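Local coordinates for DisA protein (Sorangium cellulosum, PDB 6CCA) that probably transfers methyl groups to a carbon of the growing chain, building a gem-dimethyl group on the trans-acyltransferase assembly line that makes disorazol, at residues 99-102 / 103-106; 155-158 / 159-163; 165-169 / 170-174; 174-177 / 178-182. All blocks are in the same frame, centred on the assembly; numbering follows the deposited sequence.

Contact 1: 99-102 / 103-106; sequences GRFG and RLYD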
loop_
_atom_site.group_PDB
_atom_site.type_symbol
_atom_site.label_atom_id
_atom_site.label_comp_id
_atom_site.label_asym_id
_atom_site.label_seq_id
_atom_site.Cartn_x
_atom_site.Cartn_y
_atom_site.Cartn_z
ATOM N N GLY A 99 -0.621 -10.776 -22.033
ATOM C CA GLY A 99 -0.574 -11.944 -21.217
ATOM C C GLY A 99 -0.397 -11.635 -19.746
ATOM O O GLY A 99 -1.074 -12.242 -18.918
ATOM N N ARG A 100 0.498 -10.699 -19.393
ATOM C CA ARG A 100 0.767 -10.451 -17.973
ATOM C C ARG A 100 -0.480 -9.867 -17.246
ATOM O O ARG A 100 -0.534 -9.859 -15.992
ATOM C CB ARG A 100 1.971 -9.538 -17.771
ATOM C CG ARG A 100 1.707 -8.095 -18.157
ATOM C CD ARG A 100 2.678 -7.102 -17.534
ATOM N NE ARG A 100 3.423 -6.389 -18.560
ATOM C CZ ARG A 100 4.563 -5.734 -18.340
ATOM N NH1 ARG A 100 5.105 -5.680 -17.117
ATOM N NH2 ARG A 100 5.177 -5.127 -19.351
ATOM N N PHE A 101 -1.448 -9.395 -18.032
ATOM C CA PHE A 101 -2.790 -8.963 -17.538
ATOM C C PHE A 101 -4.005 -9.915 -17.616
ATOM O O PHE A 101 -5.178 -9.486 -17.482
ATOM C CB PHE A 101 -3.128 -7.618 -18.222
ATOM C CG PHE A 101 -2.176 -6.522 -17.855
ATOM C CD1 PHE A 101 -1.766 -6.359 -16.517
ATOM C CD2 PHE A 101 -1.680 -5.677 -18.808
ATOM C CE1 PHE A 101 -0.898 -5.348 -16.151
ATOM C CE2 PHE A 101 -0.815 -4.660 -18.460
ATOM C CZ PHE A 101 -0.426 -4.483 -17.127
ATOM N N GLY A 102 -3.752 -11.206 -17.772
ATOM C CA GLY A 102 -4.793 -12.169 -17.634
ATOM C C GLY A 102 -5.597 -12.077 -16.357
ATOM O O GLY A 102 -6.842 -12.078 -16.406
ATOM N N ARG A 103 -4.907 -12.063 -15.203
ATOM C CA ARG A 103 -5.582 -12.058 -13.913
ATOM C C ARG A 103 -6.199 -10.617 -13.708
ATOM O O ARG A 103 -7.315 -10.516 -13.242
ATOM C CB ARG A 103 -4.638 -12.405 -12.743
ATOM C CG ARG A 103 -4.200 -13.861 -12.687
ATOM C CD ARG A 103 -3.130 -14.095 -11.633
ATOM N NE ARG A 103 -1.857 -13.539 -12.079
ATOM C CZ ARG A 103 -0.750 -13.478 -11.343
ATOM N NH1 ARG A 103 -0.737 -13.915 -10.088
ATOM N NH2 ARG A 103 0.322 -12.926 -11.864
ATOM N N LEU A 104 -5.522 -9.562 -14.130
ATOM C CA LEU A 104 -6.187 -8.226 -14.027
ATOM C C LEU A 104 -7.547 -8.247 -14.816
ATOM O O LEU A 104 -8.576 -7.805 -14.356
ATOM C CB LEU A 104 -5.284 -7.130 -14.585
ATOM C CG LEU A 104 -5.863 -5.681 -14.538
ATOM C CD1 LEU A 104 -6.385 -5.306 -13.183
ATOM C CD2 LEU A 104 -4.825 -4.699 -15.071
ATOM N N TYR A 105 -7.490 -8.792 -16.029
ATOM C CA TYR A 105 -8.673 -8.888 -16.882
ATOM C C TYR A 105 -9.744 -9.626 -16.191
ATOM O O TYR A 105 -10.869 -9.132 -16.127
ATOM C CB TYR A 105 -8.284 -9.549 -18.227
ATOM C CG TYR A 105 -9.464 -9.921 -19.135
ATOM C CD1 TYR A 105 -10.105 -8.965 -19.893
ATOM C CD2 TYR A 105 -9.891 -11.258 -19.246
ATOM C CE1 TYR A 105 -11.183 -9.310 -20.724
ATOM C CE2 TYR A 105 -10.937 -11.607 -20.090
ATOM C CZ TYR A 105 -11.571 -10.621 -20.838
ATOM O OH TYR A 105 -12.645 -10.929 -21.689
ATOM N N ASP A 106 -9.468 -10.810 -15.615
ATOM C CA ASP A 106 -10.506 -11.502 -14.860
ATOM C C ASP A 106 -11.046 -10.653 -13.724
ATOM O O ASP A 106 -12.260 -10.664 -13.439
ATOM C CB ASP A 106 -10.035 -12.827 -14.254
ATOM C CG ASP A 106 -9.551 -13.857 -15.339
ATOM O OD1 ASP A 106 -9.954 -13.788 -16.533
ATOM O OD2 ASP A 106 -8.704 -14.684 -14.943
HETATM O O HOH W 1 -2.531 -9.493 -14.186
HETATM O O HOH W 2 -2.182 -12.719 -14.979
#
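Phe101 and Gly102 turn the chain into helix 102-114, their carbonyls receiving Tyr105 N (2.8 Å from Phe101 O) and Asp106 N (3.0 Å from Gly102 O) as the first i to i+4 bonds. Beside this backbone, Phe101 and Leu104 lie alongside each other and point the same way. Leu104 extends its CD2 branch to 3.8 Å from Phe101 CD1, with the methyl oblique to the ring. A chi1 of 180°, with CG beside the carbonyl carbon of Leu104, carries CD2 to that ring. From the preceding turn, Arg100 CG covers one ring face over its centre, 4.0 Å above the plane, while its NH1 forms a salt bridge with Asp352. Two waters serve amides of the opening turn. One donates to Arg100 O at 2.7 Å and accepts from Leu104 N; the other accepts from Arg103 N at 2.8 Å. Arg103 bends at chi3 (-73°), bringing NE to 3.0 Å from this second water, which sits in the guanidinium plane at its edge. The ring of Tyr105 leads away from the turn, its hydroxyl hydrogen-bonded to Ala88 O. Such solvation of first-turn amides, with Phe101 at the N-cap, is characteristic of a helix N-terminus.

Contact 2: 155-158 / 159-163; sequences VRLL and WACYR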
loop_
_atom_site.group_PDB
_atom_site.type_symbol
_atom_site.label_atom_id
_atom_site.label_comp_id
_atom_site.label_asym_id
_atom_site.label_seq_id
_atom_site.Cartn_x
_atom_site.Cartn_y
_atom_site.Cartn_z
ATOM N N VAL A 155 -8.952 10.724 -8.283
ATOM C CA VAL A 155 -9.759 10.952 -9.494
ATOM C C VAL A 155 -8.813 11.301 -10.655
ATOM O O VAL A 155 -8.877 10.737 -11.757
ATOM C CB VAL A 155 -10.803 12.051 -9.282
ATOM C CG1 VAL A 155 -11.483 12.435 -10.578
ATOM C CG2 VAL A 155 -11.847 11.572 -8.277
ATOM N N ARG A 156 -7.907 12.235 -10.378
ATOM C CA ARG A 156 -6.908 12.653 -11.350
ATOM C C ARG A 156 -6.128 11.461 -11.893
ATOM O O ARG A 156 -6.021 11.281 -13.107
ATOM C CB ARG A 156 -5.949 13.671 -10.729
ATOM C CG ARG A 156 -6.464 15.100 -10.744
ATOM C CD ARG A 156 -5.356 16.090 -10.424
ATOM N NE ARG A 156 -4.300 16.075 -11.433
ATOM C CZ ARG A 156 -3.063 15.640 -11.213
ATOM N NH1 ARG A 156 -2.723 15.183 -10.016
ATOM N NH2 ARG A 156 -2.167 15.663 -12.190
ATOM N N LEU A 157 -5.582 10.646 -10.995
ATOM C CA LEU A 157 -4.813 9.485 -11.410
ATOM C C LEU A 157 -5.676 8.507 -12.267
ATOM O O LEU A 157 -5.209 7.961 -13.246
ATOM C CB LEU A 157 -4.279 8.752 -10.181
ATOM C CG LEU A 157 -3.532 7.461 -10.557
ATOM C CD1 LEU A 157 -2.413 7.780 -11.530
ATOM C CD2 LEU A 157 -2.945 6.735 -9.336
ATOM N N LEU A 158 -6.898 8.188 -11.799
ATOM C CA LEU A 158 -7.757 7.284 -12.574
ATOM C C LEU A 158 -8.034 7.848 -13.948
ATOM O O LEU A 158 -8.077 7.112 -14.922
ATOM C CB LEU A 158 -9.074 7.069 -11.878
ATOM C CG LEU A 158 -9.028 6.202 -10.644
ATOM C CD1 LEU A 158 -10.423 6.036 -10.149
ATOM C CD2 LEU A 158 -8.512 4.794 -11.008
ATOM N N TRP A 159 -8.291 9.147 -14.036
ATOM C CA TRP A 159 -8.549 9.792 -15.342
ATOM C C TRP A 159 -7.345 9.746 -16.265
ATOM O O TRP A 159 -7.482 9.405 -17.433
ATOM C CB TRP A 159 -9.075 11.229 -15.177
ATOM C CG TRP A 159 -9.728 11.736 -16.430
ATOM C CD1 TRP A 159 -9.199 12.628 -17.325
ATOM C CD2 TRP A 159 -10.948 11.260 -17.003
ATOM N NE1 TRP A 159 -10.071 12.772 -18.386
ATOM C CE2 TRP A 159 -11.127 11.925 -18.226
ATOM C CE3 TRP A 159 -11.911 10.364 -16.576
ATOM C CZ2 TRP A 159 -12.268 11.764 -19.004
ATOM C CZ3 TRP A 159 -13.015 10.152 -17.365
ATOM C CH2 TRP A 159 -13.202 10.870 -18.564
ATOM N N ALA A 160 -6.132 9.906 -15.724
ATOM C CA ALA A 160 -4.922 9.770 -16.538
ATOM C C ALA A 160 -4.776 8.329 -17.061
ATOM O O ALA A 160 -4.391 8.099 -18.208
ATOM C CB ALA A 160 -3.675 10.215 -15.746
ATOM N N CYS A 161 -5.093 7.356 -16.235
ATOM C CA CYS A 161 -5.002 5.962 -16.651
ATOM C C CYS A 161 -6.099 5.706 -17.703
ATOM O O CYS A 161 -5.846 5.080 -18.719
ATOM C CB CYS A 161 -5.231 5.023 -15.476
ATOM S SG CYS A 161 -3.816 4.992 -14.323
ATOM N N TYR A 162 -7.323 6.182 -17.408
ATOM C CA TYR A 162 -8.484 6.044 -18.318
ATOM C C TYR A 162 -8.140 6.444 -19.752
ATOM O O TYR A 162 -8.364 5.706 -20.760
ATOM C CB TYR A 162 -9.695 6.830 -17.814
ATOM C CG TYR A 162 -10.690 7.023 -18.938
ATOM C CD1 TYR A 162 -11.492 5.998 -19.333
ATOM C CD2 TYR A 162 -10.804 8.217 -19.603
ATOM C CE1 TYR A 162 -12.367 6.125 -20.398
ATOM C CE2 TYR A 162 -11.645 8.368 -20.699
ATOM C CZ TYR A 162 -12.442 7.321 -21.088
ATOM O OH TYR A 162 -13.285 7.414 -22.181
ATOM N N ARG A 163 -7.527 7.610 -19.847
ATOM C CA ARG A 163 -7.185 8.116 -21.183
ATOM C C ARG A 163 -6.279 7.217 -21.972
ATOM O O ARG A 163 -6.302 7.276 -23.233
ATOM C CB ARG A 163 -6.651 9.545 -21.105
ATOM C CG ARG A 163 -7.658 10.554 -20.585
ATOM C CD ARG A 163 -7.113 11.991 -20.582
ATOM N NE ARG A 163 -7.110 12.520 -21.947
ATOM C CZ ARG A 163 -6.065 12.949 -22.592
ATOM N NH1 ARG A 163 -4.884 12.978 -22.005
ATOM N NH2 ARG A 163 -6.215 13.450 -23.856
#
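Leu157 sets its CD1 methyl against the sulfur of Cys161 one turn on, with CD1 and SG 4.2 Å apart. The first torsions differ: Leu157 CG is anti to the backbone N (chi1 176°), whereas the sulfur of Cys161 is anti to the carbonyl carbon, and CD1 and SG end in loose apolar contact on helix 152-163. Phe343, Leu187 and Met188 also touch this leucine. On another flank Trp159 and Tyr162 pair up: Tyr162 CD2 stands 3.6 Å above one face of the indole, offset toward its rim. Both aromatic residues carry CG anti to N, and Leu68 of helix 55-75 touches both side chains. Their CB atoms remain close to the preceding turn, Trp159 CB lying 3.5 Å from Val155 O and Tyr162 CB 3.3 Å from Leu158 O. Four main-chain bonds run beneath, with Trp159 N at 2.8 Å from Val155 O and Tyr162 N at 2.8 Å from Leu158 O; both are nearly straight, with an angle of 163° at the hydrogen. Ala160 and Cys161 continue the ladder to Arg156 O and Leu157 O. The four carbonyls of 155-158 are thus paired within the helix, leaving Leu157, Leu158, Cys161 and the aromatic rings to pack on neighbouring parts of the fold, while Tyr162 OH finds its partner in Lys135.

Contact 3: 165-169 / 170-174; sequences YPELL and RGQVA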
loop_
_atom_site.group_PDB
_atom_site.type_symbol
_atom_site.label_atom_id
_atom_site.label_comp_id
_atom_site.label_asym_id
_atom_site.label_seq_id
_atom_site.Cartn_x
_atom_site.Cartn_y
_atom_site.Cartn_z
ATOM N N TYR A 165 -5.986 3.807 -21.253
ATOM C CA TYR A 165 -6.212 2.411 -20.758
ATOM C C TYR A 165 -6.132 1.317 -21.844
ATOM O O TYR A 165 -5.527 0.277 -21.628
ATOM C CB TYR A 165 -7.533 2.270 -19.930
ATOM C CG TYR A 165 -7.305 1.442 -18.650
ATOM C CD1 TYR A 165 -7.425 0.040 -18.664
ATOM C CD2 TYR A 165 -6.939 2.069 -17.446
ATOM C CE1 TYR A 165 -7.193 -0.682 -17.529
ATOM C CE2 TYR A 165 -6.702 1.341 -16.270
ATOM C CZ TYR A 165 -6.846 -0.028 -16.313
ATOM O OH TYR A 165 -6.592 -0.769 -15.176
ATOM N N PRO A 166 -6.739 1.545 -22.985
ATOM C CA PRO A 166 -6.646 0.512 -24.050
ATOM C C PRO A 166 -5.181 0.184 -24.388
ATOM O O PRO A 166 -4.827 -0.989 -24.395
ATOM C CB PRO A 166 -7.409 1.139 -25.201
ATOM C CG PRO A 166 -8.368 2.125 -24.524
ATOM C CD PRO A 166 -7.595 2.668 -23.357
ATOM N N GLU A 167 -4.320 1.185 -24.561
ATOM C CA GLU A 167 -2.866 0.937 -24.634
ATOM C C GLU A 167 -2.225 0.214 -23.462
ATOM O O GLU A 167 -1.411 -0.662 -23.655
ATOM C CB GLU A 167 -2.136 2.226 -24.876
ATOM C CG GLU A 167 -2.494 2.879 -26.212
ATOM C CD GLU A 167 -2.110 4.326 -26.190
ATOM O OE1 GLU A 167 -0.939 4.596 -26.551
ATOM O OE2 GLU A 167 -2.914 5.189 -25.728
ATOM N N LEU A 168 -2.588 0.580 -22.246
ATOM C CA LEU A 168 -2.062 -0.032 -21.060
ATOM C C LEU A 168 -2.367 -1.525 -21.063
ATOM O O LEU A 168 -1.507 -2.364 -20.825
ATOM C CB LEU A 168 -2.656 0.646 -19.810
ATOM C CG LEU A 168 -2.044 2.023 -19.505
ATOM C CD1 LEU A 168 -2.838 2.766 -18.486
ATOM C CD2 LEU A 168 -0.616 1.914 -18.977
ATOM N N LEU A 169 -3.622 -1.843 -21.322
ATOM C CA LEU A 169 -4.116 -3.174 -21.132
ATOM C C LEU A 169 -3.574 -4.110 -22.211
ATOM O O LEU A 169 -3.338 -5.299 -21.927
ATOM C CB LEU A 169 -5.638 -3.128 -21.174
ATOM C CG LEU A 169 -6.468 -4.122 -20.433
ATOM C CD1 LEU A 169 -5.956 -4.409 -19.029
ATOM C CD2 LEU A 169 -7.918 -3.620 -20.466
ATOM N N ARG A 170 -3.363 -3.561 -23.410
ATOM C CA ARG A 170 -2.729 -4.267 -24.503
ATOM C C ARG A 170 -1.218 -4.338 -24.314
ATOM O O ARG A 170 -0.582 -4.978 -25.094
ATOM C CB ARG A 170 -3.020 -3.591 -25.838
ATOM C CG ARG A 170 -4.455 -3.720 -26.288
ATOM C CD ARG A 170 -4.887 -2.727 -27.344
ATOM N NE ARG A 170 -6.285 -3.069 -27.660
ATOM C CZ ARG A 170 -7.261 -2.260 -28.071
ATOM N NH1 ARG A 170 -7.067 -0.985 -28.258
ATOM N NH2 ARG A 170 -8.471 -2.762 -28.292
ATOM N N GLY A 171 -0.661 -3.687 -23.292
ATOM C CA GLY A 171 0.794 -3.669 -23.066
ATOM C C GLY A 171 1.540 -2.854 -24.109
ATOM O O GLY A 171 2.747 -3.027 -24.277
ATOM N N GLN A 172 0.823 -1.971 -24.806
ATOM C CA GLN A 172 1.414 -1.148 -25.832
ATOM C C GLN A 172 2.069 0.103 -25.241
ATOM O O GLN A 172 2.695 0.857 -25.963
ATOM C CB GLN A 172 0.378 -0.635 -26.789
ATOM C CG GLN A 172 -0.614 -1.579 -27.417
ATOM C CD GLN A 172 -1.586 -0.779 -28.278
ATOM O OE1 GLN A 172 -2.726 -0.525 -27.915
ATOM N NE2 GLN A 172 -1.099 -0.308 -29.392
ATOM N N VAL A 173 1.847 0.386 -23.964
ATOM C CA VAL A 173 2.606 1.438 -23.271
ATOM C C VAL A 173 2.816 0.986 -21.859
ATOM O O VAL A 173 1.917 0.407 -21.227
ATOM C CB VAL A 173 1.916 2.828 -23.316
ATOM C CG1 VAL A 173 0.595 2.803 -22.576
ATOM C CG2 VAL A 173 2.789 3.894 -22.660
ATOM N N ALA A 174 4.017 1.217 -21.351
ATOM C CA ALA A 174 4.359 0.850 -19.999
ATOM C C ALA A 174 3.552 1.630 -18.965
ATOM O O ALA A 174 3.459 2.833 -19.037
ATOM C CB ALA A 174 5.855 1.119 -19.777
#
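Glu167 and Val173 meet through CB and CG1, 3.6 Å apart, and the same CG1 methyl lies 3.9 Å from Leu168 CD2. Val173 reaches both because chi1 (64°) places CG1 between its own N and carbonyl carbon. Gln172 crosses Glu167 at about a right angle, its OE1 3.8 Å from Glu167 CG, with the amide and carboxylate planes 65° apart. Behind these contacts is the backbone: Glu167 O accepts from Gln172 N at 2.8 Å, the donor in the carbonyl plane, and weakly from Val173 N. Gly171 N reaches Leu168 O at 2.9 Å from above the carbonyl plane. Together with the positive phi of Gly171 (70°), the bonds from Gly171 and Gln172 define a Schellman motif, which ends helix 165-169 and turns the chain away from the helix direction toward Ala174. Arg170 N keeps an ordinary helical bond to Pro166 O, and the arginine, extended from CG to NE, runs back over that turn until NH1 is 3.7 Å from Pro166 CB. Farther out, Leu95 O accepts from Arg170 NE, and Met76 touches both the arginine and the proline. The carboxylate of Glu167 forms a salt bridge with Arg164, which also packs on Val173.

Contact 4: 174-177 / 178-182; sequences AATD and VLFPQ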
loop_
_atom_site.group_PDB
_atom_site.type_symbol
_atom_site.label_atom_id
_atom_site.label_comp_id
_atom_site.label_asym_id
_atom_site.label_seq_id
_atom_site.Cartn_x
_atom_site.Cartn_y
_atom_site.Cartn_z
ATOM N N ALA A 174 4.017 1.217 -21.351
ATOM C CA ALA A 174 4.359 0.850 -19.999
ATOM C C ALA A 174 3.552 1.630 -18.965
ATOM O O ALA A 174 3.459 2.833 -19.037
ATOM C CB ALA A 174 5.855 1.119 -19.777
ATOM N N ALA A 175 3.043 0.939 -17.960
ATOM C CA ALA A 175 2.302 1.565 -16.864
ATOM C C ALA A 175 3.011 2.746 -16.214
ATOM O O ALA A 175 2.410 3.788 -15.966
ATOM C CB ALA A 175 1.965 0.523 -15.819
ATOM N N THR A 176 4.314 2.597 -15.955
ATOM C CA THR A 176 5.115 3.688 -15.337
ATOM C C THR A 176 5.181 4.955 -16.180
ATOM O O THR A 176 5.221 6.062 -15.658
ATOM C CB THR A 176 6.566 3.196 -15.040
ATOM O OG1 THR A 176 7.150 2.745 -16.277
ATOM C CG2 THR A 176 6.530 2.048 -13.984
ATOM N N ASP A 177 5.121 4.833 -17.475
ATOM C CA ASP A 177 5.030 6.051 -18.339
ATOM C C ASP A 177 3.726 6.867 -18.152
ATOM O O ASP A 177 3.647 8.081 -18.395
ATOM C CB ASP A 177 5.078 5.682 -19.794
ATOM C CG ASP A 177 6.436 5.107 -20.231
ATOM O OD1 ASP A 177 7.367 5.027 -19.398
ATOM O OD2 ASP A 177 6.503 4.724 -21.415
ATOM N N VAL A 178 2.666 6.182 -17.758
ATOM C CA VAL A 178 1.408 6.886 -17.520
ATOM C C VAL A 178 1.293 7.310 -16.049
ATOM O O VAL A 178 0.843 8.418 -15.728
ATOM C CB VAL A 178 0.248 5.963 -17.913
ATOM C CG1 VAL A 178 -1.088 6.659 -17.662
ATOM C CG2 VAL A 178 0.393 5.529 -19.369
ATOM N N LEU A 179 1.665 6.407 -15.137
ATOM C CA LEU A 179 1.601 6.717 -13.697
ATOM C C LEU A 179 2.701 7.700 -13.262
ATOM O O LEU A 179 2.508 8.469 -12.328
ATOM C CB LEU A 179 1.743 5.435 -12.875
ATOM C CG LEU A 179 0.705 4.363 -13.138
ATOM C CD1 LEU A 179 1.188 3.062 -12.491
ATOM C CD2 LEU A 179 -0.629 4.820 -12.561
ATOM N N PHE A 180 3.842 7.680 -13.966
ATOM C CA PHE A 180 4.937 8.654 -13.730
ATOM C C PHE A 180 5.222 9.444 -15.010
ATOM O O PHE A 180 6.176 9.166 -15.733
ATOM C CB PHE A 180 6.175 7.878 -13.273
ATOM C CG PHE A 180 5.958 7.090 -12.007
ATOM C CD1 PHE A 180 6.020 7.718 -10.765
ATOM C CD2 PHE A 180 5.664 5.744 -12.057
ATOM C CE1 PHE A 180 5.825 7.011 -9.605
ATOM C CE2 PHE A 180 5.463 5.022 -10.906
ATOM C CZ PHE A 180 5.543 5.651 -9.674
ATOM N N PRO A 181 4.372 10.428 -15.316
ATOM C CA PRO A 181 4.500 11.003 -16.658
ATOM C C PRO A 181 5.786 11.779 -16.782
ATOM O O PRO A 181 6.129 12.573 -15.884
ATOM C CB PRO A 181 3.316 11.950 -16.789
ATOM C CG PRO A 181 2.726 12.080 -15.386
ATOM C CD PRO A 181 3.130 10.838 -14.635
ATOM N N GLN A 182 6.499 11.502 -17.857
ATOM C CA GLN A 182 7.800 12.104 -18.095
ATOM C C GLN A 182 8.687 11.924 -16.906
ATOM O O GLN A 182 9.443 12.820 -16.581
ATOM C CB GLN A 182 7.672 13.588 -18.374
ATOM C CG GLN A 182 7.340 13.868 -19.807
ATOM C CD GLN A 182 5.859 13.906 -20.045
ATOM O OE1 GLN A 182 5.086 14.359 -19.192
ATOM N NE2 GLN A 182 5.449 13.427 -21.208
#
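Phe180 folds back on Thr176, one turn earlier, beginning at CB, which lies 3.1 Å from Thr176 O. CG is farther from that oxygen, but CD2 swings in again to 3.6 Å from Thr176 O, which sits at the ring edge near its plane. The same CD2 meets Thr176 CA, in the ring plane, and Thr176 CB at 4.0 Å. Chi1, with CG anti to the carbonyl carbon, swings the ring toward the preceding turn, and chi2 (-81°) turns its edge to Thr176. Beyond CD2, no ring atom out to CZ approaches 174-177 closely; Met185 and Met188 touch this side chain from outside. Phe180 N closes the turn on Thr176 O at 2.7 Å. One residue back, Ala175 O takes two donors: Leu179 N at 2.8 Å, almost straight (174°), and Val178 N from above the carbonyl plane. Leu179 leans its CG to 3.4 Å from that doubly engaged Ala175 O. Past the last helical residue, Pro181 CA makes a CA-H...O contact of 3.5 Å with Asp177 O. Phe180 leaves helical backbone angles for the region (psi 78°) common in residues that precede proline, a pattern characteristic of a helix C-terminus, here that of the short helix 175-179.

Contacts 1, 2 and 3 follow in order along the chain, and contact 4 begins on Ala174, where contact 3 ends. Contact 3 touches all the others: Phe101 CE2 of contact 1 lies 3.4 Å from Leu168 O, Cys161 O of contact 2 is 3.8 Å from Leu168 CD1, and Leu168 CD2 reaches Val178 CG2 of contact 4 at 3.8 Å. Contact 4 packs in turn on contact 2, where Leu179 CD2 is 3.6 Å from Cys161 SG. Contacts 1 and 2 do not touch, their nearest atoms being about 10 Å apart. All four lie on helices and their adjoining turns, ahead in sequence of strand 226-231; the touches are packing, and no ligand or catalytic residue is identified among them.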